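PDB 5N1P: peptidoglycan N-acetylglucosamine deacetylase from Bacillus cereus, which removes the acetyl group from N-acetylglucosamine residues of peptidoglycan by metal-dependent hydrolysis, releasing acetate. Local coordinates for residues F33-K47 / D81-L95. Residues are numbered along the deposited sequence; the frame is centred on the assembly and turned at random. Where two conformers were deposited one is given.
Sequences FLIGANVKEFPDLVK and DQGLIANIIGKSPKL
Ile-88 reaches from the last turn of helix 81-89 into a hole made by Val-39, Pro-43, Val-46 and Lys-47. Beyond CB, CG2, anti to the backbone N, comes 3.7 Å from Pro-43 O and is crossed at a slant by the bent Lys-47 chain, whose CE is 4.1 Å from it. CG1 takes the other branch (chi1 -58°) and carries CD1 to the floor of the hole, 3.7 Å from both Val-39 CG1 and Pro-43 CB, while the Val-46 side chain lies across that of Ile-88 at about a right angle, its CB 4.0 Å from CD1. A water bridges the segments, accepting from Lys-47 NZ and donating to Ile-88 O. Val-39 returns the knob, sitting among Asp-81, Leu-84, Ile-85 and Ile-88; helices 36-41 and 81-89 run nearly parallel, at 19°. In the NodB-type CE4 deacetylase fold, the helices that follow parallel strand 31-34 pack here on helix 74-89. Asp-81 brings its carboxylate against Gly-36: OD1 lies 3.3 Å from Gly-36 CA, while OD2 stands 2.7 Å from Leu-34 O and accepts from the backbone N of zinc ligand His-59. Phe-33, touching the probable proton acceptor Asp-9, sets its ring edge at Leu-95 CD2, 3.6 Å from CZ.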
ATOM      1  N   PHE A  33      -2.176  -2.573   1.683  1.00 16.40           N
ATOM      2  CA  PHE A  33      -3.104  -2.961   0.624  1.00 15.09           C
ATOM      3  C   PHE A  33      -3.067  -4.472   0.491  1.00 15.49           C
ATOM      4  O   PHE A  33      -2.046  -5.053   0.113  1.00 17.61           O
ATOM      5  CB  PHE A  33      -2.736  -2.262  -0.701  1.00 16.94           C
ATOM      6  CG  PHE A  33      -2.947  -0.774  -0.667  1.00 18.21           C
ATOM      7  CD1 PHE A  33      -4.235  -0.242  -0.665  1.00 16.78           C
ATOM      8  CD2 PHE A  33      -1.859   0.091  -0.666  1.00 19.64           C
ATOM      9  CE1 PHE A  33      -4.439   1.126  -0.667  1.00 18.22           C
ATOM     10  CE2 PHE A  33      -2.058   1.479  -0.654  1.00 18.86           C
ATOM     11  CZ  PHE A  33      -3.341   1.991  -0.650  1.00 18.09           C
ATOM     12  N   LEU A  34      -4.176  -5.102   0.866  1.00 16.42           N
ATOM     13  CA  LEU A  34      -4.200  -6.531   1.131  1.00 17.48           C
ATOM     14  C   LEU A  34      -4.826  -7.339   0.007  1.00 17.64           C
ATOM     15  O   LEU A  34      -5.787  -6.897  -0.625  1.00 17.85           O
ATOM     16  CB  LEU A  34      -4.977  -6.794   2.421  1.00 16.46           C
ATOM     17  CG  LEU A  34      -4.549  -5.989   3.657  1.00 16.62           C
ATOM     18  CD1 LEU A  34      -5.334  -6.522   4.861  1.00 17.54           C
ATOM     19  CD2 LEU A  34      -3.050  -6.111   3.858  1.00 18.02           C
ATOM     20  N   ILE A  35      -4.301  -8.544  -0.194  1.00 18.18           N
ATOM     21  CA  ILE A  35      -4.846  -9.492  -1.165  1.00 18.44           C
ATOM     22  C   ILE A  35      -5.816 -10.423  -0.456  1.00 22.07           C
ATOM     23  O   ILE A  35      -5.524 -10.910   0.626  1.00 22.46           O
ATOM     24  CB  ILE A  35      -3.735 -10.296  -1.830  1.00 20.51           C
ATOM     25  CG1 ILE A  35      -2.867  -9.358  -2.676  1.00 22.09           C
ATOM     26  CG2 ILE A  35      -4.327 -11.424  -2.664  1.00 24.69           C
ATOM     27  CD1 ILE A  35      -1.688 -10.036  -3.350  1.00 28.98           C
ATOM     28  N   GLY A  36      -6.981 -10.654  -1.060  1.00 22.62           N
ATOM     29  CA  GLY A  36      -8.052 -11.384  -0.393  1.00 22.13           C
ATOM     30  C   GLY A  36      -7.677 -12.730   0.206  1.00 21.78           C
ATOM     31  O   GLY A  36      -8.065 -13.022   1.326  1.00 25.82           O
ATOM     32  N   ALA A  37      -6.918 -13.548  -0.527  1.00 25.25           N
ATOM     33  CA  ALA A  37      -6.517 -14.847   0.005  1.00 31.47           C
ATOM     34  C   ALA A  37      -5.710 -14.699   1.295  1.00 27.63           C
ATOM     35  O   ALA A  37      -5.842 -15.508   2.211  1.00 29.01           O
ATOM     36  CB  ALA A  37      -5.722 -15.635  -1.035  1.00 35.38           C
ATOM     37  N   ASN A  38      -4.902 -13.641   1.380  1.00 26.39           N
ATOM     38  CA  ASN A  38      -4.096 -13.429   2.578  1.00 23.67           C
ATOM     39  C   ASN A  38      -4.909 -12.835   3.732  1.00 28.13           C
ATOM     40  O   ASN A  38      -4.600 -13.051   4.903  1.00 24.83           O
ATOM     41  CB  ASN A  38      -2.892 -12.543   2.250  1.00 21.70           C
ATOM     42  CG  ASN A  38      -1.929 -13.214   1.297  1.00 30.45           C
ATOM     43  OD1 ASN A  38      -1.898 -14.443   1.188  1.00 35.33           O
ATOM     44  ND2 ASN A  38      -1.138 -12.418   0.595  1.00 29.96           N
ATOM     45  N   VAL A  39      -5.957 -12.089   3.400  1.00 23.44           N
ATOM     46  CA  VAL A  39      -6.890 -11.618   4.416  1.00 21.18           C
ATOM     47  C   VAL A  39      -7.520 -12.833   5.108  1.00 23.93           C
ATOM     48  O   VAL A  39      -7.673 -12.874   6.332  1.00 26.27           O
ATOM     49  CB  VAL A  39      -7.981 -10.731   3.794  1.00 20.17           C
ATOM     50  CG1 VAL A  39      -9.064 -10.408   4.807  1.00 24.13           C
ATOM     51  CG2 VAL A  39      -7.358  -9.440   3.246  1.00 19.91           C
ATOM     52  N   LYS A  40      -7.855 -13.836   4.312  1.00 25.04           N
ATOM     53  CA  LYS A  40      -8.480 -15.029   4.850  1.00 29.42           C
ATOM     54  C   LYS A  40      -7.506 -15.851   5.689  1.00 31.48           C
ATOM     55  O   LYS A  40      -7.892 -16.427   6.707  1.00 32.46           O
ATOM     56  CB  LYS A  40      -9.064 -15.867   3.709  1.00 29.84           C
ATOM     57  CG  LYS A  40     -10.315 -15.233   3.101  1.00 29.98           C
ATOM     58  CD  LYS A  40     -10.969 -16.120   2.052  1.00 36.88           C
ATOM     59  CE  LYS A  40     -10.291 -16.014   0.697  1.00 46.10           C
ATOM     60  NZ  LYS A  40     -11.222 -16.425  -0.402  1.00 50.29           N
ATOM     61  N   GLU A  41      -6.241 -15.888   5.281  1.00 27.84           N
ATOM     62  CA  GLU A  41      -5.262 -16.702   5.997  1.00 29.37           C
ATOM     63  C   GLU A  41      -4.745 -16.018   7.259  1.00 34.10           C
ATOM     64  O   GLU A  41      -4.427 -16.683   8.247  1.00 32.67           O
ATOM     65  CB  GLU A  41      -4.084 -17.057   5.091  1.00 34.25           C
ATOM     66  CG  GLU A  41      -3.029 -17.885   5.821  1.00 45.09           C
ATOM     67  CD  GLU A  41      -1.926 -18.406   4.922  1.00 63.45           C
ATOM     68  OE1 GLU A  41      -1.884 -18.019   3.734  1.00 73.50           O
ATOM     69  OE2 GLU A  41      -1.101 -19.210   5.412  1.00 61.81           O
ATOM     70  N   PHE A  42      -4.670 -14.689   7.229  1.00 28.36           N
ATOM     71  CA  PHE A  42      -4.096 -13.929   8.341  1.00 26.23           C
ATOM     72  C   PHE A  42      -5.033 -12.873   8.945  1.00 26.99           C
ATOM     73  O   PHE A  42      -4.666 -11.703   9.025  1.00 25.97           O
ATOM     74  CB  PHE A  42      -2.811 -13.227   7.888  1.00 26.02           C
ATOM     75  CG  PHE A  42      -1.765 -14.155   7.341  1.00 29.57           C
ATOM     76  CD1 PHE A  42      -0.932 -14.856   8.196  1.00 38.44           C
ATOM     77  CD2 PHE A  42      -1.594 -14.302   5.978  1.00 27.99           C
ATOM     78  CE1 PHE A  42       0.042 -15.708   7.697  1.00 40.88           C
ATOM     79  CE2 PHE A  42      -0.617 -15.147   5.470  1.00 34.59           C
ATOM     80  CZ  PHE A  42       0.200 -15.847   6.332  1.00 37.29           C
ATOM     81  N   PRO A  43      -6.229 -13.279   9.400  1.00 24.42           N
ATOM     82  CA  PRO A  43      -7.187 -12.274   9.888  1.00 25.70           C
ATOM     83  C   PRO A  43      -6.670 -11.510  11.101  1.00 25.80           C
ATOM     84  O   PRO A  43      -6.986 -10.333  11.256  1.00 25.50           O
ATOM     85  CB  PRO A  43      -8.424 -13.101  10.284  1.00 29.43           C
ATOM     86  CG  PRO A  43      -8.159 -14.492   9.837  1.00 34.34           C
ATOM     87  CD  PRO A  43      -6.695 -14.655   9.625  1.00 28.58           C
ATOM     88  N   ASP A  44      -5.891 -12.165  11.955  1.00 27.15           N
ATOM     89  CA  ASP A  44      -5.395 -11.485  13.143  1.00 27.39           C
ATOM     90  C   ASP A  44      -4.452 -10.346  12.763  1.00 25.91           C
ATOM     91  O   ASP A  44      -4.372  -9.343  13.465  1.00 25.78           O
ATOM     92  CB  ASP A  44      -4.689 -12.463  14.084  1.00 33.57           C
ATOM     93  CG  ASP A  44      -5.664 -13.339  14.857  1.00 59.58           C
ATOM     94  OD1 ASP A  44      -6.882 -13.052  14.822  1.00 66.27           O
ATOM     95  OD2 ASP A  44      -5.212 -14.306  15.510  1.00 64.63           O
ATOM     96  N   LEU A  45      -3.733 -10.496  11.652  1.00 23.52           N
ATOM     97  CA  LEU A  45      -2.817  -9.432  11.238  1.00 22.18           C
ATOM     98  C   LEU A  45      -3.596  -8.260  10.647  1.00 23.91           C
ATOM     99  O   LEU A  45      -3.206  -7.097  10.800  1.00 21.56           O
ATOM    100  CB  LEU A  45      -1.795  -9.951  10.227  1.00 21.92           C
ATOM    101  CG  LEU A  45      -0.733 -10.854  10.852  1.00 25.98           C
ATOM    102  CD1 LEU A  45       0.164 -11.453   9.781  1.00 27.47           C
ATOM    103  CD2 LEU A  45       0.086 -10.071  11.875  1.00 35.97           C
ATOM    104  N   VAL A  46      -4.682  -8.568   9.948  1.00 21.46           N
ATOM    105  CA  VAL A  46      -5.560  -7.523   9.446  1.00 19.81           C
ATOM    106  C   VAL A  46      -6.102  -6.707  10.613  1.00 19.82           C
ATOM    107  O   VAL A  46      -6.114  -5.476  10.582  1.00 20.51           O
ATOM    108  CB  VAL A  46      -6.740  -8.104   8.630  1.00 19.97           C
ATOM    109  CG1 VAL A  46      -7.652  -6.983   8.158  1.00 21.28           C
ATOM    110  CG2 VAL A  46      -6.233  -8.944   7.455  1.00 20.98           C
ATOM    111  N   LYS A  47      -6.538  -7.406  11.656  1.00 19.86           N
ATOM    112  CA  LYS A  47      -7.074  -6.744  12.844  1.00 20.76           C
ATOM    113  C   LYS A  47      -6.019  -5.853  13.480  1.00 21.83           C
ATOM    114  O   LYS A  47      -6.279  -4.698  13.839  1.00 23.31           O
ATOM    115  CB  LYS A  47      -7.565  -7.774  13.855  1.00 24.84           C
ATOM    116  CG  LYS A  47      -8.281  -7.154  15.037  1.00 29.11           C
ATOM    117  CD  LYS A  47      -8.906  -8.227  15.921  1.00 29.70           C
ATOM    118  CE  LYS A  47      -9.994  -8.975  15.168  1.00 42.39           C
ATOM    119  NZ  LYS A  47     -11.242  -9.111  15.982  1.00 55.40           N
ATOM    120  N   ASP A  81     -12.956  -8.136  -1.852  1.00 19.87           N
ATOM    121  CA  ASP A  81     -11.867  -7.964  -0.895  1.00 18.06           C
ATOM    122  C   ASP A  81     -12.332  -7.045   0.246  1.00 19.08           C
ATOM    123  O   ASP A  81     -12.084  -7.306   1.430  1.00 20.12           O
ATOM    124  CB  ASP A  81     -10.656  -7.392  -1.639  1.00 18.81           C
ATOM    125  CG  ASP A  81      -9.335  -7.580  -0.906  1.00 22.89           C
ATOM    126  OD1 ASP A  81      -9.225  -8.385   0.047  1.00 21.53           O
ATOM    127  OD2 ASP A  81      -8.370  -6.900  -1.332  1.00 21.34           O
ATOM    128  N   GLN A  82     -13.046  -5.989  -0.128  1.00 19.78           N
ATOM    129  CA  GLN A  82     -13.619  -5.063   0.839  1.00 18.63           C
ATOM    130  C   GLN A  82     -14.478  -5.796   1.873  1.00 20.80           C
ATOM    131  O   GLN A  82     -14.369  -5.545   3.078  1.00 20.00           O
ATOM    132  CB  GLN A  82     -14.445  -4.016   0.106  1.00 19.88           C
ATOM    133  CG  GLN A  82     -15.081  -2.962   0.988  1.00 19.50           C
ATOM    134  CD  GLN A  82     -16.084  -2.151   0.223  1.00 23.74           C
ATOM    135  OE1 GLN A  82     -17.068  -2.694  -0.296  1.00 26.71           O
ATOM    136  NE2 GLN A  82     -15.857  -0.844   0.134  1.00 23.23           N
ATOM    137  N   GLY A  83     -15.308  -6.715   1.394  1.00 21.01           N
ATOM    138  CA  GLY A  83     -16.197  -7.466   2.279  1.00 20.08           C
ATOM    139  C   GLY A  83     -15.429  -8.365   3.236  1.00 22.46           C
ATOM    140  O   GLY A  83     -15.805  -8.497   4.401  1.00 23.05           O
ATOM    141  N   LEU A  84     -14.360  -8.991   2.753  1.00 21.47           N
ATOM    142  CA  LEU A  84     -13.523  -9.839   3.599  1.00 21.53           C
ATOM    143  C   LEU A  84     -12.882  -9.034   4.728  1.00 21.06           C
ATOM    144  O   LEU A  84     -12.839  -9.475   5.883  1.00 21.44           O
ATOM    145  CB  LEU A  84     -12.427 -10.509   2.769  1.00 21.24           C
ATOM    146  CG  LEU A  84     -12.917 -11.578   1.790  1.00 24.63           C
ATOM    147  CD1 LEU A  84     -11.755 -12.068   0.921  1.00 26.18           C
ATOM    148  CD2 LEU A  84     -13.553 -12.732   2.544  1.00 25.47           C
ATOM    149  N   ILE A  85     -12.376  -7.858   4.384  1.00 19.49           N
ATOM    150  CA  ILE A  85     -11.790  -6.988   5.394  1.00 18.31           C
ATOM    151  C   ILE A  85     -12.860  -6.525   6.395  1.00 20.55           C
ATOM    152  O   ILE A  85     -12.632  -6.556   7.617  1.00 20.34           O
ATOM    153  CB  ILE A  85     -11.090  -5.799   4.720  1.00 16.02           C
ATOM    154  CG1 ILE A  85      -9.869  -6.307   3.958  1.00 16.77           C
ATOM    155  CG2 ILE A  85     -10.651  -4.766   5.765  1.00 18.35           C
ATOM    156  CD1 ILE A  85      -9.283  -5.295   2.986  1.00 18.35           C
ATOM    157  N   ALA A  86     -14.026  -6.123   5.889  1.00 18.81           N
ATOM    158  CA  ALA A  86     -15.105  -5.621   6.739  1.00 20.41           C
ATOM    159  C   ALA A  86     -15.576  -6.672   7.725  1.00 24.22           C
ATOM    160  O   ALA A  86     -16.006  -6.345   8.834  1.00 24.62           O
ATOM    161  CB  ALA A  86     -16.264  -5.136   5.886  1.00 23.87           C
ATOM    162  N   ASN A  87     -15.506  -7.941   7.337  1.00 21.67           N
ATOM    163  CA  ASN A  87     -15.910  -9.043   8.211  0.51 24.09           C
ATOM    164  C   ASN A  87     -15.065  -9.097   9.471  1.00 22.65           C
ATOM    165  O   ASN A  87     -15.508  -9.576  10.518  1.00 24.62           O
ATOM    166  CB  ASN A  87     -15.800 -10.383   7.478  0.51 28.21           C
ATOM    167  CG  ASN A  87     -16.880 -10.571   6.439  0.51 31.05           C
ATOM    168  OD1 ASN A  87     -17.974 -10.023   6.559  0.51 40.88           O
ATOM    169  ND2 ASN A  87     -16.581 -11.361   5.412  0.51 35.89           N
ATOM    170  N   ILE A  88     -13.826  -8.633   9.348  1.00 21.39           N
ATOM    171  CA  ILE A  88     -12.877  -8.672  10.447  1.00 21.64           C
ATOM    172  C   ILE A  88     -12.920  -7.383  11.261  1.00 24.76           C
ATOM    173  O   ILE A  88     -13.048  -7.431  12.489  1.00 28.44           O
ATOM    174  CB  ILE A  88     -11.438  -8.887   9.934  1.00 22.50           C
ATOM    175  CG1 ILE A  88     -11.355 -10.179   9.122  1.00 23.46           C
ATOM    176  CG2 ILE A  88     -10.443  -8.896  11.103  1.00 25.05           C
ATOM    177  CD1 ILE A  88     -10.045 -10.331   8.362  1.00 25.16           C
ATOM    178  N   ILE A  89     -12.826  -6.239  10.587  1.00 22.04           N
ATOM    179  CA  ILE A  89     -12.692  -4.981  11.327  1.00 22.85           C
ATOM    180  C   ILE A  89     -13.955  -4.116  11.412  1.00 25.30           C
ATOM    181  O   ILE A  89     -13.948  -3.069  12.077  1.00 26.99           O
ATOM    182  CB  ILE A  89     -11.535  -4.132  10.748  1.00 23.86           C
ATOM    183  CG1 ILE A  89     -11.826  -3.684   9.316  1.00 22.06           C
ATOM    184  CG2 ILE A  89     -10.236  -4.909  10.810  1.00 27.92           C
ATOM    185  CD1 ILE A  89     -10.766  -2.715   8.755  1.00 23.37           C
ATOM    186  N   GLY A  90     -15.044  -4.545  10.783  1.00 21.81           N
ATOM    187  CA  GLY A  90     -16.310  -3.831  10.898  1.00 21.12           C
ATOM    188  C   GLY A  90     -16.364  -2.530  10.103  1.00 27.93           C
ATOM    189  O   GLY A  90     -17.274  -1.722  10.273  1.00 34.15           O
ATOM    190  N   LYS A  91     -15.365  -2.319   9.262  1.00 27.87           N
ATOM    191  CA  LYS A  91     -15.289  -1.122   8.433  1.00 31.01           C
ATOM    192  C   LYS A  91     -15.085  -1.560   6.993  1.00 22.79           C
ATOM    193  O   LYS A  91     -14.333  -2.493   6.753  1.00 22.47           O
ATOM    194  CB  LYS A  91     -14.134  -0.223   8.897  1.00 32.23           C
ATOM    195  CG  LYS A  91     -13.843   0.976   8.010  1.00 44.82           C
ATOM    196  CD  LYS A  91     -12.510   1.625   8.374  1.00 55.10           C
ATOM    197  CE  LYS A  91     -12.108   2.673   7.331  1.00 60.44           C
ATOM    198  NZ  LYS A  91     -10.718   3.183   7.507  1.00 56.27           N
ATOM    199  N   SER A  92     -15.747  -0.891   6.051  1.00 23.25           N
ATOM    200  CA  SER A  92     -15.551  -1.171   4.630  1.00 20.09           C
ATOM    201  C   SER A  92     -14.637  -0.109   4.031  1.00 20.90           C
ATOM    202  O   SER A  92     -15.068   1.023   3.808  1.00 23.17           O
ATOM    203  CB  SER A  92     -16.887  -1.196   3.878  1.00 24.88           C
ATOM    204  OG  SER A  92     -17.731  -2.244   4.345  1.00 28.21           O
ATOM    205  N   PRO A  93     -13.371  -0.468   3.763  1.00 20.63           N
ATOM    206  CA  PRO A  93     -12.438   0.537   3.234  1.00 19.65           C
ATOM    207  C   PRO A  93     -12.817   0.989   1.844  1.00 20.33           C
ATOM    208  O   PRO A  93     -13.385   0.185   1.102  1.00 20.81           O
ATOM    209  CB  PRO A  93     -11.110  -0.205   3.185  1.00 17.95           C
ATOM    210  CG  PRO A  93     -11.289  -1.377   4.147  1.00 19.58           C
ATOM    211  CD  PRO A  93     -12.710  -1.765   3.994  1.00 19.09           C
ATOM    212  N   LYS A  94     -12.465   2.224   1.490  1.00 20.16           N
ATOM    213  CA  LYS A  94     -12.759   2.737   0.152  1.00 18.66           C
ATOM    214  C   LYS A  94     -11.537   2.774  -0.765  1.00 22.08           C
ATOM    215  O   LYS A  94     -11.692   2.814  -1.977  1.00 21.88           O
ATOM    216  CB  LYS A  94     -13.362   4.142   0.231  1.00 22.87           C
ATOM    217  CG  LYS A  94     -14.715   4.193   0.955  1.00 30.04           C
ATOM    218  CD  LYS A  94     -15.691   3.165   0.384  1.00 45.85           C
ATOM    219  CE  LYS A  94     -17.069   3.214   1.069  1.00 49.69           C
ATOM    220  NZ  LYS A  94     -17.084   2.555   2.410  1.00 34.01           N
ATOM    221  N   LEU A  95     -10.328   2.772  -0.202  1.00 18.96           N
ATOM    222  CA  LEU A  95      -9.133   2.954  -1.032  1.00 18.30           C
ATOM    223  C   LEU A  95      -8.603   1.641  -1.587  1.00 17.87           C
ATOM    224  O   LEU A  95      -8.421   0.661  -0.861  1.00 18.78           O
ATOM    225  CB  LEU A  95      -8.036   3.666  -0.234  1.00 18.50           C
ATOM    226  CG  LEU A  95      -6.805   4.083  -1.048  1.00 19.90           C
ATOM    227  CD1 LEU A  95      -7.175   5.134  -2.105  1.00 21.33           C
ATOM    228  CD2 LEU A  95      -5.733   4.594  -0.089  1.00 19.35           C
TER
HETATM  229  O   HOH W   1     -13.328  -9.023  14.370  1.00 45.20           O